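Local coordinates for resiniferatoxin-binding, phosphotriesterase-related protein (Rhodobacter sphaeroides 2.4.1, PDB 3K2G), which binds two zinc ions in a TIM barrel and probably hydrolyses phosphoric diesters, at residues H78-L87 / V305-Y314. Numbering follows the deposited sequence.
Sequences HNIALDDLDL and VFVKMMLTRY. With DTV ((2S,3S)-1,4-dimercaptobutane-2,3-diol), chain K.
Lys308 reaches to His78 and Ala81, around the inverse gamma turn centred on Ile80, and ties them to the loop that follows strand 299-301 of the phosphotriesterase TIM barrel. Its aliphatic chain runs nearly straight until a bend at the last torsion (chi4 69°), which turns the ammonium between two backbone carbonyls. Lys308 NZ donates hydrogen bonds to His78 O and Ala81 O, each 2.6 Å long. Lys308 NZ also makes a weak salt bridge, 3.4 Å, to Asp83 OD1. The two carbonyls and the nearby Asp83 carboxylate would together favour the charged form of this buried lysine. Lys308 CD sits over one face of the His78 ring, a CH-pi contact. The edge of that imidazole points at the face of Tyr314 in an offset edge-to-face pair, planes at 86°. A water bridges Tyr314 OH and, weakly, His78 NE2.

Asn79 clasps the start of the 3-10 turn 308-310. Its backbone O accepts from Lys308 N, and Asn79 OD1 accepts from the N of Met309, a selenomethionine, at 2.8 Å, almost in line with the CG-OD1 bond. ND2 donates to Pro73 O, so both ends of the amide are held. Leu82 lays CD2 against the backbone of Val307 and Lys308, and CD1 against that of Phe306. On the other side of this loop, the Phe306 ring lines the dithiol pocket beside the zinc site. Farther along, Leu87, on the helix capped by Asp84, splays its two methyls: CD1 meets Arg313 CB at 3.5 Å, while CD2 touches both Leu311 CD1 and Tyr314 CE2, each at 3.7 Å.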
loop_
_atom_site.group_PDB
_atom_site.type_symbol
_atom_site.label_atom_id
_atom_site.label_comp_id
_atom_site.label_asym_id
_atom_site.label_seq_id
_atom_site.Cartn_x
_atom_site.Cartn_y
_atom_site.Cartn_z
ATOM N N HIS B 78 -19.506 33.593 15.978
ATOM C CA HIS B 78 -20.322 33.016 17.045
ATOM C C HIS B 78 -19.865 31.611 17.435
ATOM O O HIS B 78 -20.061 31.170 18.568
ATOM C CB HIS B 78 -21.787 32.971 16.594
ATOM C CG HIS B 78 -22.709 32.316 17.575
ATOM N ND1 HIS B 78 -22.849 32.753 18.876
ATOM C CD2 HIS B 78 -23.564 31.276 17.436
ATOM C CE1 HIS B 78 -23.751 32.012 19.494
ATOM N NE2 HIS B 78 -24.201 31.108 18.642
ATOM N N ASN B 79 -19.243 30.924 16.485
ATOM C CA ASN B 79 -18.776 29.552 16.667
ATOM C C ASN B 79 -17.491 29.399 17.480
ATOM O O ASN B 79 -17.360 28.474 18.279
ATOM C CB ASN B 79 -18.580 28.923 15.282
ATOM C CG ASN B 79 -18.175 27.462 15.340
ATOM O OD1 ASN B 79 -18.819 26.649 15.998
ATOM N ND2 ASN B 79 -17.109 27.119 14.628
ATOM N N ILE B 80 -16.554 30.318 17.280
ATOM C CA ILE B 80 -15.254 30.248 17.931
ATOM C C ILE B 80 -15.124 30.722 19.377
ATOM O O ILE B 80 -14.236 31.506 19.711
ATOM C CB ILE B 80 -14.193 30.962 17.060
ATOM C CG1 ILE B 80 -14.575 32.427 16.853
ATOM C CG2 ILE B 80 -14.086 30.260 15.707
ATOM C CD1 ILE B 80 -13.622 33.180 15.940
ATOM N N ALA B 81 -16.006 30.227 20.234
ATOM C CA ALA B 81 -15.964 30.549 21.650
ATOM C C ALA B 81 -17.022 29.764 22.408
ATOM O O ALA B 81 -18.215 29.868 22.126
ATOM C CB ALA B 81 -16.158 32.052 21.874
ATOM N N LEU B 82 -16.565 28.951 23.353
ATOM C CA LEU B 82 -17.456 28.165 24.189
ATOM C C LEU B 82 -17.612 29.037 25.433
ATOM O O LEU B 82 -16.742 29.056 26.310
ATOM C CB LEU B 82 -16.811 26.814 24.530
ATOM C CG LEU B 82 -16.610 25.847 23.352
ATOM C CD1 LEU B 82 -15.821 24.624 23.799
ATOM C CD2 LEU B 82 -17.969 25.419 22.816
ATOM N N ASP B 83 -18.723 29.767 25.484
ATOM C CA ASP B 83 -18.996 30.696 26.571
ATOM C C ASP B 83 -20.309 30.518 27.323
ATOM O O ASP B 83 -20.642 31.341 28.174
ATOM C CB ASP B 83 -18.935 32.125 26.038
ATOM C CG ASP B 83 -19.776 32.314 24.787
ATOM O OD1 ASP B 83 -20.699 31.507 24.559
ATOM O OD2 ASP B 83 -19.516 33.275 24.036
ATOM N N ASP B 84 -21.068 29.473 27.015
ATOM C CA ASP B 84 -22.319 29.256 27.732
ATOM C C ASP B 84 -22.118 28.139 28.742
ATOM O O ASP B 84 -22.128 26.959 28.395
ATOM C CB ASP B 84 -23.458 28.887 26.783
ATOM C CG ASP B 84 -24.810 28.909 27.476
ATOM O OD1 ASP B 84 -24.979 28.183 28.480
ATOM O OD2 ASP B 84 -25.701 29.660 27.024
ATOM N N LEU B 85 -21.953 28.526 30.002
ATOM C CA LEU B 85 -21.713 27.573 31.073
ATOM C C LEU B 85 -22.854 26.588 31.290
ATOM O O LEU B 85 -22.622 25.407 31.561
ATOM C CB LEU B 85 -21.417 28.325 32.370
ATOM C CG LEU B 85 -20.623 27.576 33.440
ATOM C CD1 LEU B 85 -19.360 26.979 32.839
ATOM C CD2 LEU B 85 -20.271 28.544 34.557
ATOM N N ASP B 86 -24.089 27.065 31.176
ATOM C CA ASP B 86 -25.231 26.182 31.374
ATOM C C ASP B 86 -25.306 25.100 30.301
ATOM O O ASP B 86 -25.683 23.965 30.584
ATOM C CB ASP B 86 -26.526 26.994 31.408
ATOM C CG ASP B 86 -26.669 27.795 32.684
ATOM O OD1 ASP B 86 -26.839 27.174 33.754
ATOM O OD2 ASP B 86 -26.598 29.038 32.622
ATOM N N LEU B 87 -24.943 25.453 29.074
ATOM C CA LEU B 87 -24.956 24.494 27.970
ATOM C C LEU B 87 -23.836 23.475 28.177
ATOM O O LEU B 87 -24.014 22.275 27.940
ATOM C CB LEU B 87 -24.760 25.218 26.630
ATOM C CG LEU B 87 -24.705 24.333 25.376
ATOM C CD1 LEU B 87 -25.968 23.497 25.277
ATOM C CD2 LEU B 87 -24.541 25.196 24.139
ATOM N N VAL B 305 -13.451 18.992 21.759
ATOM C CA VAL B 305 -14.545 19.934 21.550
ATOM C C VAL B 305 -13.932 21.301 21.845
ATOM O O VAL B 305 -13.406 21.518 22.940
ATOM C CB VAL B 305 -15.692 19.683 22.543
ATOM C CG1 VAL B 305 -16.663 20.853 22.519
ATOM C CG2 VAL B 305 -16.407 18.385 22.192
ATOM N N PHE B 306 -13.975 22.215 20.878
ATOM C CA PHE B 306 -13.393 23.532 21.089
ATOM C C PHE B 306 -14.148 24.676 20.421
ATOM O O PHE B 306 -13.690 25.811 20.447
ATOM C CB PHE B 306 -11.915 23.535 20.652
ATOM C CG PHE B 306 -11.710 23.638 19.171
ATOM C CD1 PHE B 306 -11.260 24.828 18.601
ATOM C CD2 PHE B 306 -11.948 22.548 18.346
ATOM C CE1 PHE B 306 -11.054 24.929 17.228
ATOM C CE2 PHE B 306 -11.748 22.636 16.969
ATOM C CZ PHE B 306 -11.299 23.830 16.410
ATOM N N VAL B 307 -15.293 24.367 19.819
ATOM C CA VAL B 307 -16.146 25.372 19.176
ATOM C C VAL B 307 -17.599 24.951 19.368
ATOM O O VAL B 307 -17.891 23.765 19.513
ATOM C CB VAL B 307 -15.865 25.515 17.657
ATOM C CG1 VAL B 307 -14.472 26.112 17.430
ATOM C CG2 VAL B 307 -15.986 24.166 16.970
ATOM N N LYS B 308 -18.507 25.923 19.373
ATOM C CA LYS B 308 -19.926 25.649 19.571
ATOM C C LYS B 308 -20.518 24.571 18.667
ATOM O O LYS B 308 -21.306 23.740 19.128
ATOM C CB LYS B 308 -20.757 26.927 19.393
ATOM C CG LYS B 308 -20.553 27.991 20.464
ATOM C CD LYS B 308 -21.711 28.986 20.453
ATOM C CE LYS B 308 -21.542 30.081 21.513
ATOM N NZ LYS B 308 -20.417 31.001 21.183
HETATM N N MSE B 309 -20.144 24.575 17.389
HETATM C CA MSE B 309 -20.721 23.608 16.459
HETATM C C MSE B 309 -20.388 22.155 16.757
HETATM O O MSE B 309 -20.930 21.256 16.127
HETATM C CB MSE B 309 -20.361 23.950 15.002
HETATM C CG MSE B 309 -18.935 23.706 14.584
HETATM SE SE MSE B 309 -18.701 24.260 12.714
HETATM C CE MSE B 309 -19.480 22.686 11.800
HETATM N N MSE B 310 -19.516 21.912 17.732
HETATM C CA MSE B 310 -19.179 20.540 18.071
HETATM C C MSE B 310 -20.061 20.031 19.208
HETATM O O MSE B 310 -19.961 18.877 19.610
HETATM C CB MSE B 310 -17.703 20.429 18.441
HETATM C CG MSE B 310 -16.755 20.626 17.251
HETATM SE SE MSE B 310 -14.881 20.557 17.726
HETATM C CE MSE B 310 -14.740 18.625 18.058
ATOM N N LEU B 311 -20.927 20.903 19.717
ATOM C CA LEU B 311 -21.854 20.534 20.788
ATOM C C LEU B 311 -23.139 20.027 20.128
ATOM O O LEU B 311 -23.513 20.510 19.056
ATOM C CB LEU B 311 -22.167 21.749 21.660
ATOM C CG LEU B 311 -20.970 22.371 22.380
ATOM C CD1 LEU B 311 -21.404 23.657 23.071
ATOM C CD2 LEU B 311 -20.401 21.379 23.387
ATOM N N THR B 312 -23.814 19.071 20.764
ATOM C CA THR B 312 -25.031 18.511 20.185
ATOM C C THR B 312 -26.103 19.589 19.986
ATOM O O THR B 312 -26.872 19.554 19.017
ATOM C CB THR B 312 -25.585 17.357 21.057
ATOM O OG1 THR B 312 -26.141 17.884 22.268
ATOM C CG2 THR B 312 -24.463 16.385 21.411
ATOM N N ARG B 313 -26.135 20.557 20.896
ATOM C CA ARG B 313 -27.087 21.658 20.809
ATOM C C ARG B 313 -26.994 22.374 19.462
ATOM O O ARG B 313 -27.982 22.927 18.974
ATOM C CB ARG B 313 -26.821 22.652 21.941
ATOM C CG ARG B 313 -27.115 24.105 21.606
ATOM C CD ARG B 313 -28.575 24.446 21.753
ATOM N NE ARG B 313 -28.828 25.864 21.487
ATOM C CZ ARG B 313 -29.199 26.352 20.309
ATOM N NH1 ARG B 313 -29.363 25.537 19.274
ATOM N NH2 ARG B 313 -29.420 27.655 20.169
ATOM N N TYR B 314 -25.808 22.367 18.860
ATOM C CA TYR B 314 -25.617 23.032 17.575
ATOM C C TYR B 314 -25.437 22.066 16.412
ATOM O O TYR B 314 -24.863 22.432 15.384
ATOM C CB TYR B 314 -24.421 23.978 17.641
ATOM C CG TYR B 314 -24.650 25.158 18.549
ATOM C CD1 TYR B 314 -25.569 26.151 18.211
ATOM C CD2 TYR B 314 -23.971 25.269 19.761
ATOM C CE1 TYR B 314 -25.807 27.228 19.063
ATOM C CE2 TYR B 314 -24.201 26.339 20.617
ATOM C CZ TYR B 314 -25.119 27.315 20.265
ATOM O OH TYR B 314 -25.340 28.378 21.112
HETATM S S1 DTV K . -4.842 25.529 15.629
HETATM C C1 DTV K . -5.410 25.766 17.383
HETATM C C2 DTV K . -6.800 26.393 17.496
HETATM O O2 DTV K . -7.726 25.526 16.859
HETATM C C3 DTV K . -7.196 26.570 18.973
HETATM O O3 DTV K . -7.249 25.311 19.599
HETATM C C4 DTV K . -8.565 27.233 19.135
HETATM S S4 DTV K . -8.630 28.335 20.571
HETATM O O HOH W 1 -27.072 30.573 20.330
#